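Local structure of ABC transporter, substrate-binding protein (Streptococcus pneumoniae, 5G5Y) at residues 142-147 against 279-284; 82-87 against 114-119; 12-17 against 371-376. The protein captures short- and long-chain fructooligosaccharides, preferring tetrasaccharides and larger, and delivers them to an ABC transporter for import. All coordinates share one frame; numbering follows the deposited sequence.

Contact 1. Residues 142-147 against 279-284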
ATOM      1  N   ASN A 142     -21.795   8.371   9.444  1.00 20.99           N
ATOM      2  CA  ASN A 142     -23.136   7.796   9.508  1.00 22.24           C
ATOM      3  C   ASN A 142     -24.226   8.730   8.962  1.00 23.27           C
ATOM      4  O   ASN A 142     -24.707   9.662   9.629  1.00 22.04           O
ATOM      5  CB  ASN A 142     -23.457   7.298  10.936  1.00 23.32           C
ATOM      6  CG  ASN A 142     -24.659   6.354  10.939  1.00 23.80           C
ATOM      7  OD1 ASN A 142     -25.612   6.615  10.234  1.00 24.68           O
ATOM      8  ND2 ASN A 142     -24.595   5.267  11.676  1.00 25.73           N
ATOM      9  N   LYS A 143     -24.581   8.496   7.700  1.00 26.33           N
ATOM     10  CA  LYS A 143     -25.632   9.254   7.022  1.00 30.99           C
ATOM     11  C   LYS A 143     -27.057   9.005   7.559  1.00 28.16           C
ATOM     12  O   LYS A 143     -27.869   9.893   7.440  1.00 26.93           O
ATOM     13  CB  LYS A 143     -25.634   8.961   5.502  1.00 35.32           C
ATOM     14  CG  LYS A 143     -24.562   9.697   4.708  1.00 37.40           C
ATOM     15  CD  LYS A 143     -24.929   9.870   3.226  1.00 42.95           C
ATOM     16  CE  LYS A 143     -25.657   8.665   2.610  1.00 46.64           C
ATOM     17  NZ  LYS A 143     -25.628   8.631   1.114  1.00 48.82           N
ATOM     18  N   ASP A 144     -27.334   7.820   8.101  1.00 29.32           N
ATOM     19  CA  ASP A 144     -28.586   7.546   8.822  1.00 32.17           C
ATOM     20  C   ASP A 144     -28.751   8.545   9.974  1.00 32.17           C
ATOM     21  O   ASP A 144     -29.795   9.201  10.083  1.00 32.02           O
ATOM     22  CB  ASP A 144     -28.625   6.145   9.433  1.00 34.72           C
ATOM     23  CG  ASP A 144     -28.797   5.030   8.410  1.00 35.29           C
ATOM     24  OD1 ASP A 144     -29.082   5.293   7.227  1.00 37.76           O
ATOM     25  OD2 ASP A 144     -28.646   3.864   8.835  1.00 36.89           O
ATOM     26  N   TRP A 145     -27.712   8.677  10.802  1.00 27.74           N
ATOM     27  CA  TRP A 145     -27.739   9.643  11.938  1.00 27.71           C
ATOM     28  C   TRP A 145     -27.914  11.100  11.502  1.00 26.96           C
ATOM     29  O   TRP A 145     -28.694  11.845  12.104  1.00 29.25           O
ATOM     30  CB  TRP A 145     -26.487   9.500  12.803  1.00 25.71           C
ATOM     31  CG  TRP A 145     -26.346   8.184  13.476  1.00 25.28           C
ATOM     32  CD1 TRP A 145     -27.160   7.080  13.357  1.00 24.92           C
ATOM     33  CD2 TRP A 145     -25.310   7.812  14.367  1.00 24.36           C
ATOM     34  NE1 TRP A 145     -26.689   6.070  14.117  1.00 25.42           N
ATOM     35  CE2 TRP A 145     -25.554   6.485  14.756  1.00 24.48           C
ATOM     36  CE3 TRP A 145     -24.198   8.477  14.882  1.00 23.68           C
ATOM     37  CZ2 TRP A 145     -24.733   5.809  15.625  1.00 25.02           C
ATOM     38  CZ3 TRP A 145     -23.368   7.793  15.734  1.00 23.36           C
ATOM     39  CH2 TRP A 145     -23.638   6.485  16.106  1.00 25.64           C
ATOM     40  N   LEU A 146     -27.209  11.517  10.451  1.00 26.14           N
ATOM     41  CA  LEU A 146     -27.356  12.868   9.905  1.00 25.13           C
ATOM     42  C   LEU A 146     -28.811  13.174   9.472  1.00 27.81           C
ATOM     43  O   LEU A 146     -29.329  14.260   9.768  1.00 30.12           O
ATOM     44  CB  LEU A 146     -26.460  13.058   8.690  1.00 26.76           C
ATOM     45  CG  LEU A 146     -24.947  13.261   8.885  1.00 25.86           C
ATOM     46  CD1 LEU A 146     -24.303  13.328   7.505  1.00 26.41           C
ATOM     47  CD2 LEU A 146     -24.640  14.528   9.659  1.00 24.75           C
ATOM     48  N   LYS A 147     -29.433  12.221   8.780  1.00 26.50           N
ATOM     49  CA  LYS A 147     -30.849  12.329   8.340  1.00 30.32           C
ATOM     50  C   LYS A 147     -31.821  12.368   9.531  1.00 30.78           C
ATOM     51  O   LYS A 147     -32.650  13.258   9.620  1.00 31.45           O
ATOM     52  CB  LYS A 147     -31.234  11.142   7.440  1.00 28.01           C
ATOM     53  N   ASN A 279     -23.544  -1.479   3.095  1.00 43.74           N
ATOM     54  CA  ASN A 279     -24.827  -0.811   3.247  1.00 40.88           C
ATOM     55  C   ASN A 279     -24.668   0.691   3.005  1.00 42.21           C
ATOM     56  O   ASN A 279     -23.545   1.208   2.873  1.00 42.34           O
ATOM     57  CB  ASN A 279     -25.380  -1.071   4.650  1.00 42.02           C
ATOM     58  CG  ASN A 279     -24.402  -0.648   5.736  1.00 40.16           C
ATOM     59  OD1 ASN A 279     -24.050   0.523   5.823  1.00 41.30           O
ATOM     60  ND2 ASN A 279     -23.931  -1.597   6.531  1.00 38.73           N
ATOM     61  N   GLU A 280     -25.793   1.391   2.984  1.00 36.48           N
ATOM     62  CA  GLU A 280     -25.816   2.799   2.703  1.00 37.22           C
ATOM     63  C   GLU A 280     -25.898   3.669   3.974  1.00 31.88           C
ATOM     64  O   GLU A 280     -26.002   4.869   3.870  1.00 29.69           O
ATOM     65  CB  GLU A 280     -26.985   3.100   1.761  1.00 40.85           C
ATOM     66  CG  GLU A 280     -27.017   2.246   0.486  1.00 47.54           C
ATOM     67  CD  GLU A 280     -25.740   2.323  -0.355  1.00 55.09           C
ATOM     68  OE1 GLU A 280     -25.139   3.423  -0.457  1.00 56.04           O
ATOM     69  OE2 GLU A 280     -25.344   1.276  -0.928  1.00 61.04           O
ATOM     70  N   SER A 281     -25.825   3.074   5.155  1.00 29.04           N
ATOM     71  CA  SER A 281     -25.851   3.871   6.396  1.00 30.79           C
ATOM     72  C   SER A 281     -24.609   4.773   6.544  1.00 29.96           C
ATOM     73  O   SER A 281     -24.714   5.822   7.176  1.00 29.97           O
ATOM     74  CB  SER A 281     -25.946   2.967   7.628  1.00 34.12           C
ATOM     75  OG  SER A 281     -27.085   2.130   7.535  1.00 34.71           O
ATOM     76  N   TYR A 282     -23.468   4.345   5.959  1.00 24.66           N
ATOM     77  CA  TYR A 282     -22.201   5.097   5.987  1.00 23.14           C
ATOM     78  C   TYR A 282     -21.765   5.515   4.584  1.00 23.96           C
ATOM     79  O   TYR A 282     -21.978   4.771   3.590  1.00 23.08           O
ATOM     80  CB  TYR A 282     -21.106   4.252   6.634  1.00 21.94           C
ATOM     81  CG  TYR A 282     -21.298   4.103   8.104  1.00 22.26           C
ATOM     82  CD1 TYR A 282     -22.080   3.074   8.619  1.00 23.36           C
ATOM     83  CD2 TYR A 282     -20.714   5.006   9.000  1.00 22.00           C
ATOM     84  CE1 TYR A 282     -22.280   2.950   9.986  1.00 24.21           C
ATOM     85  CE2 TYR A 282     -20.886   4.873  10.375  1.00 23.28           C
ATOM     86  CZ  TYR A 282     -21.681   3.844  10.863  1.00 25.08           C
ATOM     87  OH  TYR A 282     -21.887   3.702  12.234  1.00 26.76           O
ATOM     88  N   ASP A 283     -21.177   6.714   4.503  1.00 21.88           N
ATOM     89  CA  ASP A 283     -20.634   7.209   3.250  1.00 21.87           C
ATOM     90  C   ASP A 283     -19.368   8.022   3.547  1.00 20.13           C
ATOM     91  O   ASP A 283     -19.035   8.242   4.706  1.00 18.82           O
ATOM     92  CB  ASP A 283     -21.662   8.096   2.550  1.00 23.12           C
ATOM     93  CG  ASP A 283     -21.555   8.046   1.030  1.00 26.83           C
ATOM     94  OD1 ASP A 283     -20.525   7.599   0.479  1.00 25.65           O
ATOM     95  OD2 ASP A 283     -22.516   8.474   0.379  1.00 29.78           O
ATOM     96  N   VAL A 284     -18.700   8.459   2.485  1.00 18.67           N
ATOM     97  CA  VAL A 284     -17.468   9.239   2.566  1.00 17.06           C
ATOM     98  C   VAL A 284     -17.733  10.605   3.205  1.00 17.36           C
ATOM     99  O   VAL A 284     -18.675  11.316   2.833  1.00 17.35           O
ATOM    100  CB  VAL A 284     -16.825   9.471   1.186  1.00 16.52           C
ATOM    101  CG1 VAL A 284     -15.487  10.175   1.353  1.00 16.59           C
ATOM    102  CG2 VAL A 284     -16.641   8.166   0.407  1.00 17.23           C
TER
HETATM  103  O   HOH W   1     -26.374   6.136   0.043  1.00 57.61           O
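Asn142 lays its side-chain amide obliquely over one face of the Tyr282 ring, with CG 3.9 Å from Tyr282 CZ and the two planes 54° apart. CG stands anti to the backbone N (chi1 -164°), which carries the amide between this ring and the indole of Trp145. On the indole side ND2 sits above the ring face, while OD1 accepts from Trp145 N at 3.0 Å, coming from above the carbonyl plane. Asn142 is thus the N-cap of helix 143-148 and, at the same time, the strand residue paired with Tyr282 in an antiparallel, non-hydrogen-bonded pair. Tyr282 OH reaches across strand 138-142 to hydrogen-bond Phe264 O on strand 264-269. Just after the cap, the first turn of the helix gathers on the carbonyl of Ser281: Lys143 N reaches Ser281 O at 2.7 Å, but the bend at hydrogen makes the bond weak, and that from Asp144 N is weak as well. Ser281 OG donates in turn to Asp144 OD2 at 2.7 Å, approaching from above the carboxylate plane. Lys143 runs its methylenes past Asp283 CB, then bends at chi3 (-38°) to bring NZ into a salt bridge with Asp283 OD2 at 3.2 Å, met on the anti side. A water accepts from Lys143 NZ and donates to Glu280 OE1. The polar groups therefore grade from a buried, aromatic-flanked cap to a more exposed side, where the ammonium has one carboxylate as a direct partner and a second through water, an arrangement likely to favour its charged form.

Contact 2. Residues 82-87 against 114-119. With ZN (zinc ion), chain K.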
ATOM      1  N   ILE A  82      22.832 -12.107  -8.797  1.00 19.42           N
ATOM      2  CA  ILE A  82      23.589 -11.429  -9.839  1.00 19.66           C
ATOM      3  C   ILE A  82      22.868 -10.183 -10.370  1.00 19.89           C
ATOM      4  O   ILE A  82      21.619 -10.081 -10.264  1.00 17.98           O
ATOM      5  CB  ILE A  82      23.888 -12.370 -11.022  1.00 20.31           C
ATOM      6  CG1 ILE A  82      22.600 -12.839 -11.738  1.00 20.72           C
ATOM      7  CG2 ILE A  82      24.683 -13.567 -10.496  1.00 22.61           C
ATOM      8  CD1 ILE A  82      22.832 -13.449 -13.111  1.00 20.81           C
ATOM      9  N   PRO A  83      23.648  -9.235 -10.945  1.00 20.03           N
ATOM     10  CA  PRO A  83      23.017  -8.143 -11.668  1.00 19.06           C
ATOM     11  C   PRO A  83      22.330  -8.653 -12.937  1.00 18.60           C
ATOM     12  O   PRO A  83      22.846  -9.546 -13.613  1.00 18.40           O
ATOM     13  CB  PRO A  83      24.182  -7.196 -12.007  1.00 21.48           C
ATOM     14  CG  PRO A  83      25.361  -7.685 -11.248  1.00 22.59           C
ATOM     15  CD  PRO A  83      25.122  -9.144 -10.972  1.00 21.05           C
ATOM     16  N   VAL A  84      21.179  -8.076 -13.257  1.00 17.96           N
ATOM     17  CA  VAL A  84      20.348  -8.540 -14.371  1.00 18.64           C
ATOM     18  C   VAL A  84      20.048  -7.484 -15.444  1.00 18.03           C
ATOM     19  O   VAL A  84      19.296  -7.781 -16.371  1.00 18.60           O
ATOM     20  CB  VAL A  84      18.992  -9.078 -13.852  1.00 17.83           C
ATOM     21  CG1 VAL A  84      19.219 -10.197 -12.859  1.00 18.17           C
ATOM     22  CG2 VAL A  84      18.166  -7.965 -13.213  1.00 18.49           C
ATOM     23  N   GLU A  85      20.599  -6.275 -15.322  1.00 18.04           N
ATOM     24  CA  GLU A  85      20.298  -5.196 -16.294  1.00 19.17           C
ATOM     25  C   GLU A  85      20.621  -5.590 -17.739  1.00 19.12           C
ATOM     26  O   GLU A  85      19.862  -5.245 -18.631  1.00 20.22           O
ATOM     27  CB  GLU A  85      20.918  -3.834 -15.931  1.00 21.00           C
ATOM     28  CG  GLU A  85      22.434  -3.756 -15.921  1.00 22.96           C
ATOM     29  CD  GLU A  85      23.054  -4.243 -14.627  1.00 24.82           C
ATOM     30  OE1 GLU A  85      22.329  -4.722 -13.721  1.00 22.87           O
ATOM     31  OE2 GLU A  85      24.293  -4.145 -14.527  1.00 27.81           O
ATOM     32  N   ASP A  86      21.686  -6.344 -17.948  1.00 19.00           N
ATOM     33  CA  ASP A  86      22.107  -6.748 -19.313  1.00 22.42           C
ATOM     34  C   ASP A  86      21.162  -7.813 -19.878  1.00 19.64           C
ATOM     35  O   ASP A  86      20.953  -7.884 -21.073  1.00 20.16           O
ATOM     36  CB  ASP A  86      23.548  -7.284 -19.326  1.00 25.51           C
ATOM     37  CG  ASP A  86      24.615  -6.191 -19.015  1.00 33.25           C
ATOM     38  OD1 ASP A  86      24.360  -4.971 -19.179  1.00 39.28           O
ATOM     39  OD2 ASP A  86      25.745  -6.557 -18.613  1.00 40.43           O
ATOM     40  N   LEU A  87      20.615  -8.649 -18.999  1.00 18.22           N
ATOM     41  CA  LEU A  87      19.661  -9.673 -19.373  1.00 18.32           C
ATOM     42  C   LEU A  87      18.347  -9.020 -19.797  1.00 17.62           C
ATOM     43  O   LEU A  87      17.695  -9.489 -20.741  1.00 16.48           O
ATOM     44  CB  LEU A  87      19.422 -10.658 -18.218  1.00 19.22           C
ATOM     45  CG  LEU A  87      20.658 -11.449 -17.786  1.00 20.60           C
ATOM     46  CD1 LEU A  87      20.342 -12.233 -16.536  1.00 22.16           C
ATOM     47  CD2 LEU A  87      21.162 -12.374 -18.899  1.00 21.29           C
ATOM     48  N   GLY A 114      24.410   1.380  -9.749  1.00 22.07           N
ATOM     49  CA  GLY A 114      24.093   1.299 -11.157  1.00 21.35           C
ATOM     50  C   GLY A 114      23.571  -0.048 -11.644  1.00 19.93           C
ATOM     51  O   GLY A 114      23.136  -0.128 -12.760  1.00 20.55           O
ATOM     52  N   HIS A 115      23.535  -1.081 -10.799  1.00 19.75           N
ATOM     53  CA  HIS A 115      22.999  -2.387 -11.188  1.00 19.83           C
ATOM     54  C   HIS A 115      21.510  -2.579 -10.847  1.00 17.66           C
ATOM     55  O   HIS A 115      20.972  -1.928  -9.948  1.00 15.12           O
ATOM     56  CB  HIS A 115      23.805  -3.487 -10.521  1.00 22.02           C
ATOM     57  CG  HIS A 115      25.197  -3.563 -11.022  1.00 24.71           C
ATOM     58  ND1 HIS A 115      25.473  -3.833 -12.344  1.00 27.84           N
ATOM     59  CD2 HIS A 115      26.391  -3.372 -10.414  1.00 26.71           C
ATOM     60  CE1 HIS A 115      26.776  -3.818 -12.533  1.00 30.50           C
ATOM     61  NE2 HIS A 115      27.353  -3.532 -11.384  1.00 28.68           N
ATOM     62  N   ILE A 116      20.868  -3.499 -11.566  1.00 16.27           N
ATOM     63  CA  ILE A 116      19.520  -3.969 -11.188  1.00 16.12           C
ATOM     64  C   ILE A 116      19.708  -5.388 -10.663  1.00 16.70           C
ATOM     65  O   ILE A 116      20.393  -6.196 -11.318  1.00 17.36           O
ATOM     66  CB  ILE A 116      18.562  -3.915 -12.396  1.00 16.75           C
ATOM     67  CG1 ILE A 116      18.393  -2.463 -12.838  1.00 16.22           C
ATOM     68  CG2 ILE A 116      17.209  -4.539 -12.069  1.00 15.58           C
ATOM     69  CD1 ILE A 116      17.678  -2.292 -14.158  1.00 16.86           C
ATOM     70  N   TYR A 117      19.159  -5.683  -9.474  1.00 15.88           N
ATOM     71  CA  TYR A 117      19.324  -6.993  -8.833  1.00 16.52           C
ATOM     72  C   TYR A 117      18.071  -7.842  -8.735  1.00 15.96           C
ATOM     73  O   TYR A 117      18.145  -8.956  -8.240  1.00 15.79           O
ATOM     74  CB  TYR A 117      19.902  -6.804  -7.428  1.00 18.65           C
ATOM     75  CG  TYR A 117      21.298  -6.236  -7.445  1.00 21.14           C
ATOM     76  CD1 TYR A 117      22.371  -7.011  -7.871  1.00 24.02           C
ATOM     77  CD2 TYR A 117      21.556  -4.933  -7.042  1.00 25.61           C
ATOM     78  CE1 TYR A 117      23.670  -6.514  -7.882  1.00 25.97           C
ATOM     79  CE2 TYR A 117      22.870  -4.426  -7.031  1.00 25.86           C
ATOM     80  CZ  TYR A 117      23.916  -5.228  -7.455  1.00 27.03           C
ATOM     81  OH  TYR A 117      25.225  -4.736  -7.507  1.00 28.99           O
ATOM     82  N   SER A 118      16.923  -7.327  -9.169  1.00 14.36           N
ATOM     83  CA  SER A 118      15.677  -8.031  -8.948  1.00 14.11           C
ATOM     84  C   SER A 118      14.641  -7.574  -9.933  1.00 13.68           C
ATOM     85  O   SER A 118      14.787  -6.515 -10.539  1.00 13.78           O
ATOM     86  CB  SER A 118      15.173  -7.848  -7.492  1.00 14.67           C
ATOM     87  OG  SER A 118      14.820  -6.525  -7.194  1.00 15.57           O
ATOM     88  N   PHE A 119      13.602  -8.372 -10.093  1.00 12.75           N
ATOM     89  CA  PHE A 119      12.506  -8.033 -10.983  1.00 12.83           C
ATOM     90  C   PHE A 119      11.249  -7.701 -10.168  1.00 12.99           C
ATOM     91  O   PHE A 119      10.868  -8.466  -9.281  1.00 12.69           O
ATOM     92  CB  PHE A 119      12.218  -9.198 -11.915  1.00 13.22           C
ATOM     93  CG  PHE A 119      13.379  -9.565 -12.792  1.00 13.03           C
ATOM     94  CD1 PHE A 119      13.571  -8.920 -14.003  1.00 13.93           C
ATOM     95  CD2 PHE A 119      14.277 -10.542 -12.426  1.00 13.96           C
ATOM     96  CE1 PHE A 119      14.642  -9.242 -14.833  1.00 14.42           C
ATOM     97  CE2 PHE A 119      15.351 -10.886 -13.269  1.00 14.50           C
ATOM     98  CZ  PHE A 119      15.524 -10.237 -14.463  1.00 14.28           C
TER
HETATM   99 ZN    ZN K1544      29.489  -2.997 -10.606  1.00 52.03          ZN
HETATM  100  O   HOH W   2      19.296 -11.324  -9.376  1.00 14.67           O
HETATM  101  O   HOH W   3      29.173  -0.724  -9.554  1.00 43.11           O
HETATM  102  O   HOH W   4      29.861  -4.741 -11.615  1.00 45.35           O
HETATM  103  O   HOH W   5      29.421  -1.825 -11.757  1.00 33.13           O
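Glu85, in the first turn of helix 85-91, grips the loop 114-119 through a His-carboxylate hydrogen bond and a second bond to the backbone. OE2 accepts from His115 ND1 at 2.5 Å on the syn side, lying only 5° out of the imidazole plane. OE1 takes Ile116 N at 2.9 Å, nearly straight at hydrogen but from above the carboxylate. Both oxygens are used because chi1 (64°) sets CG between the backbone N and the carbonyl carbon, and a bend at chi2 swings the carboxylate across to the loop. One residue earlier, Val84 N donates to Ile116 O at 2.8 Å, so Ile116 is held through both of its backbone polar atoms.

The tight half of the interface surrounds Val84. Its CG2 touches Ile116 CG2 at 3.7 Å and equally approaches Phe119 CZ, the valine and the ring coming from opposite directions. Ile312 of strand 310-312 packs on both Val84 and Phe119, and Ile326 of helix 319-329 on the phenylalanine. Toward solvent the packing thins to Pro83, which is exposed: its CG lies over one face of the His115 imidazole as a CH-pi contact, 4.2 Å from the ring centroid, and also brushes Tyr117 CE1. Tyr117 OH hydrogen-bonds Asp113 OD2.

With the proton on ND1, NE2 keeps a lone pair for the metal, and the carboxylate would probably make the ring a stronger donor. At that outer edge, His115 NE2 coordinates a zinc ion at 2.3 Å, with waters modelled round it, one of them doubtfully close.

Contact 3. Residues 12-17 against 371-376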
ATOM      1  N   SER A  12       0.586 -19.581  -1.059  1.00 23.56           N
ATOM      2  CA  SER A  12      -0.407 -19.743   0.018  1.00 25.15           C
ATOM      3  C   SER A  12      -0.554 -21.231   0.394  1.00 24.38           C
ATOM      4  O   SER A  12      -0.520 -22.096  -0.489  1.00 22.17           O
ATOM      5  CB  SER A  12      -1.769 -19.198  -0.431  1.00 25.35           C
ATOM      6  OG  SER A  12      -2.840 -19.687   0.360  1.00 27.18           O
ATOM      7  N   PRO A  13      -0.733 -21.527   1.694  1.00 24.49           N
ATOM      8  CA  PRO A  13      -1.058 -22.914   2.111  1.00 24.89           C
ATOM      9  C   PRO A  13      -2.348 -23.452   1.493  1.00 24.85           C
ATOM     10  O   PRO A  13      -2.513 -24.651   1.421  1.00 25.10           O
ATOM     11  CB  PRO A  13      -1.168 -22.838   3.642  1.00 26.76           C
ATOM     12  CG  PRO A  13      -1.141 -21.402   4.006  1.00 27.28           C
ATOM     13  CD  PRO A  13      -0.704 -20.576   2.822  1.00 26.68           C
ATOM     14  N   LEU A  14      -3.243 -22.585   1.024  1.00 24.45           N
ATOM     15  CA  LEU A  14      -4.423 -23.049   0.310  1.00 26.38           C
ATOM     16  C   LEU A  14      -4.113 -23.580  -1.087  1.00 26.86           C
ATOM     17  O   LEU A  14      -4.953 -24.280  -1.671  1.00 24.26           O
ATOM     18  CB  LEU A  14      -5.448 -21.938   0.222  1.00 29.63           C
ATOM     19  CG  LEU A  14      -5.953 -21.365   1.550  1.00 32.07           C
ATOM     20  CD1 LEU A  14      -6.961 -20.272   1.232  1.00 33.71           C
ATOM     21  CD2 LEU A  14      -6.586 -22.427   2.443  1.00 34.40           C
ATOM     22  N   SER A  15      -2.939 -23.223  -1.638  1.00 23.16           N
ATOM     23  CA  SER A  15      -2.558 -23.673  -2.995  1.00 22.14           C
ATOM     24  C   SER A  15      -1.886 -25.044  -2.956  1.00 21.32           C
ATOM     25  O   SER A  15      -1.444 -25.478  -1.908  1.00 20.54           O
ATOM     26  CB  SER A  15      -1.641 -22.640  -3.642  1.00 20.62           C
ATOM     27  OG  SER A  15      -0.433 -22.560  -2.942  1.00 22.19           O
ATOM     28  N   PRO A  16      -1.762 -25.718  -4.106  1.00 22.92           N
ATOM     29  CA  PRO A  16      -1.174 -27.059  -4.110  1.00 23.17           C
ATOM     30  C   PRO A  16       0.279 -27.103  -3.685  1.00 23.72           C
ATOM     31  O   PRO A  16       1.023 -26.161  -3.939  1.00 20.45           O
ATOM     32  CB  PRO A  16      -1.316 -27.510  -5.573  1.00 24.60           C
ATOM     33  CG  PRO A  16      -2.344 -26.637  -6.150  1.00 24.98           C
ATOM     34  CD  PRO A  16      -2.263 -25.333  -5.436  1.00 23.78           C
ATOM     35  N   LYS A  17       0.707 -28.195  -3.047  1.00 22.50           N
ATOM     36  CA  LYS A  17       2.119 -28.308  -2.632  1.00 24.84           C
ATOM     37  C   LYS A  17       3.083 -28.199  -3.828  1.00 21.97           C
ATOM     38  O   LYS A  17       4.162 -27.627  -3.701  1.00 19.22           O
ATOM     39  CB  LYS A  17       2.402 -29.619  -1.904  1.00 29.75           C
ATOM     40  CG  LYS A  17       1.535 -29.900  -0.688  1.00 37.28           C
ATOM     41  CD  LYS A  17       1.896 -29.085   0.537  1.00 40.81           C
ATOM     42  CE  LYS A  17       0.657 -28.762   1.385  1.00 43.62           C
ATOM     43  NZ  LYS A  17      -0.043 -27.509   0.955  1.00 42.70           N
ATOM     44  N   PRO A 371     -14.774 -16.232  -3.088  1.00 43.08           N
ATOM     45  CA  PRO A 371     -14.346 -14.872  -2.696  1.00 39.30           C
ATOM     46  C   PRO A 371     -13.204 -14.863  -1.693  1.00 38.94           C
ATOM     47  O   PRO A 371     -12.318 -14.019  -1.770  1.00 42.24           O
ATOM     48  CB  PRO A 371     -15.603 -14.276  -2.058  1.00 40.25           C
ATOM     49  CG  PRO A 371     -16.734 -15.099  -2.576  1.00 38.94           C
ATOM     50  CD  PRO A 371     -16.191 -16.479  -2.748  1.00 39.62           C
ATOM     51  N   ALA A 372     -13.215 -15.804  -0.757  1.00 39.55           N
ATOM     52  CA  ALA A 372     -12.199 -15.842   0.285  1.00 39.49           C
ATOM     53  C   ALA A 372     -10.865 -16.501  -0.152  1.00 38.08           C
ATOM     54  O   ALA A 372      -9.804 -16.146   0.356  1.00 42.08           O
ATOM     55  CB  ALA A 372     -12.760 -16.541   1.523  1.00 40.96           C
ATOM     56  N   GLU A 373     -10.924 -17.455  -1.075  1.00 35.43           N
ATOM     57  CA  GLU A 373      -9.823 -18.398  -1.284  1.00 32.19           C
ATOM     58  C   GLU A 373      -9.347 -18.605  -2.716  1.00 26.40           C
ATOM     59  O   GLU A 373      -8.245 -19.145  -2.913  1.00 23.16           O
ATOM     60  CB  GLU A 373     -10.259 -19.776  -0.774  1.00 34.47           C
ATOM     61  CG  GLU A 373     -10.792 -19.774   0.649  1.00 39.32           C
ATOM     62  CD  GLU A 373     -11.049 -21.170   1.195  1.00 44.71           C
ATOM     63  OE1 GLU A 373     -10.992 -22.176   0.432  1.00 43.71           O
ATOM     64  OE2 GLU A 373     -11.308 -21.244   2.412  1.00 46.36           O
ATOM     65  N   LEU A 374     -10.172 -18.261  -3.697  1.00 23.92           N
ATOM     66  CA  LEU A 374      -9.896 -18.695  -5.053  1.00 23.61           C
ATOM     67  C   LEU A 374      -8.632 -18.005  -5.608  1.00 22.92           C
ATOM     68  O   LEU A 374      -7.838 -18.633  -6.326  1.00 22.22           O
ATOM     69  CB  LEU A 374     -11.081 -18.467  -5.951  1.00 24.13           C
ATOM     70  CG  LEU A 374     -10.883 -18.894  -7.408  1.00 24.00           C
ATOM     71  CD1 LEU A 374     -10.606 -20.392  -7.479  1.00 24.62           C
ATOM     72  CD2 LEU A 374     -12.111 -18.493  -8.199  1.00 23.98           C
ATOM     73  N   ARG A 375      -8.414 -16.743  -5.231  1.00 23.34           N
ATOM     74  CA  ARG A 375      -7.225 -16.025  -5.716  1.00 21.46           C
ATOM     75  C   ARG A 375      -5.955 -16.739  -5.201  1.00 20.58           C
ATOM     76  O   ARG A 375      -5.037 -17.056  -5.973  1.00 21.52           O
ATOM     77  CB  ARG A 375      -7.229 -14.574  -5.289  1.00 20.56           C
ATOM     78  CG  ARG A 375      -5.981 -13.852  -5.764  1.00 20.33           C
ATOM     79  CD  ARG A 375      -5.861 -12.441  -5.209  1.00 21.14           C
ATOM     80  NE  ARG A 375      -4.645 -11.798  -5.738  1.00 20.09           N
ATOM     81  CZ  ARG A 375      -4.282 -10.533  -5.493  1.00 21.13           C
ATOM     82  NH1 ARG A 375      -5.035  -9.752  -4.735  1.00 21.17           N
ATOM     83  NH2 ARG A 375      -3.168 -10.034  -6.021  1.00 19.63           N
ATOM     84  N   GLN A 376      -5.929 -17.016  -3.905  1.00 20.19           N
ATOM     85  CA  GLN A 376      -4.793 -17.712  -3.284  1.00 21.26           C
ATOM     86  C   GLN A 376      -4.526 -19.082  -3.875  1.00 20.79           C
ATOM     87  O   GLN A 376      -3.385 -19.504  -3.920  1.00 21.10           O
ATOM     88  CB  GLN A 376      -5.003 -17.882  -1.789  1.00 24.65           C
ATOM     89  CG  GLN A 376      -4.756 -16.681  -0.934  1.00 27.44           C
ATOM     90  CD  GLN A 376      -5.357 -16.953   0.427  1.00 35.76           C
ATOM     91  OE1 GLN A 376      -4.774 -17.702   1.214  1.00 38.87           O
ATOM     92  NE2 GLN A 376      -6.587 -16.457   0.664  1.00 38.59           N
TER
HETATM   93  O   HOH W   6      -0.593 -19.182  -3.878  1.00 22.36           O
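Gln376 and Leu14 bury the most surface here, and Ser12 supplies the polar link between them. The glutamine extends from the helix with its chain straight at chi2 (165°), and this carries the carboxamide across to the loop 12-17. There OE1 accepts from Ser12 OG at 2.9 Å, the donor being tilted 18° from the carbonyl plane. With OG anti to the backbone N (chi1 161°), the hydroxyl can donate to the helix while it also accepts from Leu14 N at 3.0 Å, an ST turn nested in the type I beta turn of residues 12 to 15. One hydroxyl therefore both shapes its own loop and ties it to the helix.

Leu14 crosses the glutamine at an angle. Its CD1 lies 3.4 Å from Gln376 OE1 and 3.9 Å from Glu373 CB, so a single methyl fills the groove between side chains one turn apart on the helix. A water completes the join, accepting from Ser12 N and donating to Gln376 O at 2.8 Å.

Arg375, a substrate-binding residue, takes no part in the contact; it forms a salt bridge with Glu379, another such residue, while also hydrogen-bonding Asn339 O. The contact is thus a surface seam, fixing the loop between strand 3-10 and helix 23-32 against one side of helix 370-378.

In the fold
The three contacts are separate: contacts 1 and 2 lie on opposite sides of the chain's centre, their own centres 51 Å apart, as suits a two-lobed substrate-binding protein. Contact 1 belongs to the sheet containing strands 138-142 and 264-269, and its Asn142 side chain is about 10 Å from a bound calcium ion. Contact 2 adjoins strand 310-312 of the other sheet, with the Phe119 side chain about 6 Å from that of substrate-binding Lys309. Contact 3, holding Arg375, lies nearest the binding residues; its nearest atoms are about 14 Å from contact 2 and 16 Å from contact 1. Contacts 1 and 2 are both nested along the chain within the loop that contact 3 closes.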